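Local coordinates for protein putative transcriptional regulator (MarR/EmrR family) (Acinetobacter sp. ADP1, PDB 3NRV) that probably binds DNA as a homodimeric transcription factor of the MarR/EmrR family, regulating the transcription of its target genes, at residues Ala21-Leu24 with Met25-Ser29. Sequence-based numbering, arbitrary orientation.
Sequences ANKL and MLKSS. With SO4 (sulfate ion), chain E.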
loop_
_atom_site.group_PDB
_atom_site.type_symbol
_atom_site.label_atom_id
_atom_site.label_comp_id
_atom_site.label_asym_id
_atom_site.label_seq_id
_atom_site.Cartn_x
_atom_site.Cartn_y
_atom_site.Cartn_z
ATOM N N ALA C 21 2.368 -6.214 1.808
ATOM C CA ALA C 21 1.975 -5.057 1.022
ATOM C C ALA C 21 3.186 -4.232 0.584
ATOM O O ALA C 21 3.304 -3.877 -0.579
ATOM C CB ALA C 21 0.994 -4.193 1.818
ATOM N N ASN C 22 4.095 -3.935 1.513
ATOM C CA ASN C 22 5.285 -3.164 1.149
ATOM C C ASN C 22 6.158 -3.824 0.078
ATOM O O ASN C 22 6.599 -3.173 -0.874
ATOM C CB ASN C 22 6.103 -2.823 2.391
ATOM C CG ASN C 22 5.425 -1.791 3.251
ATOM O OD1 ASN C 22 4.723 -0.919 2.741
ATOM N ND2 ASN C 22 5.627 -1.874 4.567
ATOM N N LYS C 23 6.395 -5.118 0.201
ATOM C CA LYS C 23 7.223 -5.772 -0.795
ATOM C C LYS C 23 6.522 -5.846 -2.158
ATOM O O LYS C 23 7.145 -5.644 -3.199
ATOM C CB LYS C 23 7.652 -7.156 -0.326
ATOM C CG LYS C 23 8.637 -7.826 -1.277
ATOM C CD LYS C 23 9.322 -9.002 -0.601
ATOM C CE LYS C 23 10.441 -9.569 -1.459
ATOM N NZ LYS C 23 11.104 -10.676 -0.728
ATOM N N LEU C 24 5.224 -6.139 -2.148
ATOM C CA LEU C 24 4.444 -6.154 -3.378
ATOM C C LEU C 24 4.480 -4.768 -4.030
ATOM O O LEU C 24 4.738 -4.643 -5.227
ATOM C CB LEU C 24 3.009 -6.602 -3.070
ATOM C CG LEU C 24 1.992 -6.684 -4.213
ATOM C CD1 LEU C 24 2.479 -7.591 -5.297
ATOM C CD2 LEU C 24 0.639 -7.151 -3.665
HETATM N N MSE C 25 4.263 -3.724 -3.233
HETATM C CA MSE C 25 4.298 -2.368 -3.757
HETATM C C MSE C 25 5.669 -1.970 -4.292
HETATM O O MSE C 25 5.764 -1.369 -5.364
HETATM C CB MSE C 25 3.793 -1.358 -2.720
HETATM C CG MSE C 25 2.248 -1.357 -2.600
HETATM SE SE MSE C 25 1.570 0.072 -1.471
HETATM C CE MSE C 25 2.217 -0.583 0.234
ATOM N N LEU C 26 6.740 -2.298 -3.565
ATOM C CA LEU C 26 8.086 -2.000 -4.072
ATOM C C LEU C 26 8.339 -2.674 -5.414
ATOM O O LEU C 26 8.850 -2.038 -6.332
ATOM C CB LEU C 26 9.182 -2.428 -3.074
ATOM C CG LEU C 26 9.247 -1.582 -1.806
ATOM C CD1 LEU C 26 10.156 -2.245 -0.758
ATOM C CD2 LEU C 26 9.705 -0.162 -2.147
ATOM N N LYS C 27 7.996 -3.956 -5.535
ATOM C CA LYS C 27 8.205 -4.651 -6.807
ATOM C C LYS C 27 7.357 -4.021 -7.902
ATOM O O LYS C 27 7.783 -3.901 -9.049
ATOM C CB LYS C 27 7.886 -6.146 -6.681
ATOM C CG LYS C 27 8.861 -6.892 -5.754
ATOM C CD LYS C 27 8.781 -8.396 -5.933
ATOM C CE LYS C 27 10.048 -9.062 -5.391
ATOM N NZ LYS C 27 10.047 -10.495 -5.749
ATOM N N SER C 28 6.137 -3.625 -7.543
ATOM C CA SER C 28 5.238 -3.010 -8.508
ATOM C C SER C 28 5.728 -1.618 -8.913
ATOM O O SER C 28 5.572 -1.205 -10.056
ATOM C CB SER C 28 3.807 -2.962 -7.973
ATOM O OG SER C 28 3.296 -4.274 -7.785
ATOM N N SER C 29 6.337 -0.905 -7.980
ATOM C CA SER C 29 6.914 0.385 -8.292
ATOM C C SER C 29 7.906 0.203 -9.451
ATOM O O SER C 29 7.836 0.904 -10.462
ATOM C CB SER C 29 7.607 0.971 -7.066
ATOM O OG SER C 29 8.194 2.236 -7.354
HETATM S S SO4 E . 14.495 -9.249 -1.088
HETATM O O1 SO4 E . 13.699 -8.066 -1.403
HETATM O O2 SO4 E . 14.846 -9.249 0.331
HETATM O O3 SO4 E . 13.743 -10.454 -1.432
HETATM O O4 SO4 E . 15.711 -9.216 -1.894
HETATM O O HOH W 1 12.089 -11.265 -3.892
#
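Lys-23 and Lys-27, one helical turn apart, send extended chains out along the same flank, their CE carbons 4.0 Å from each other. The two start differently: CG of Lys-23 stands anti to its own N (chi1 -174°), whereas that of Lys-27 lies beside it (chi1 -66°), which tilts the later chain slightly back toward the earlier one. The NZ atoms of the two lysines stay 5.1 Å apart; that of Lys-23 bonds O3 of a sulfate, probably from the crystallisation liquor, at 2.7 Å, and Lys-27 NZ reaches the same oxygen through a water. NZ of Lys-23 also forms a salt bridge with Asp-146 of the second subunit, and NZ of Lys-27 a hydrogen bond to the carbonyl O of that subunit's Val-145. Helix 13-36 thus contributes to the dimer interface of this winged-helix MarR fold, long lysines suiting a partly exposed flank from which they reach the other subunit. On the buried side, selenomethionine Met-25 bends at chi3 (-69°) and folds its methyl CE back over the preceding turn, 4.1 Å from Ala-21 CB and 3.6 Å from Asn-22 OD1; small Ala-21 also packs on Ala-21 of the second subunit. Ser-28, short enough to bond its own helix, sets OG above the carbonyl plane of Leu-24, 3.0 Å from O, which also accepts a hydrogen bond from Ser-28 N; OG is hydrogen-bonded to Arg-118 as well.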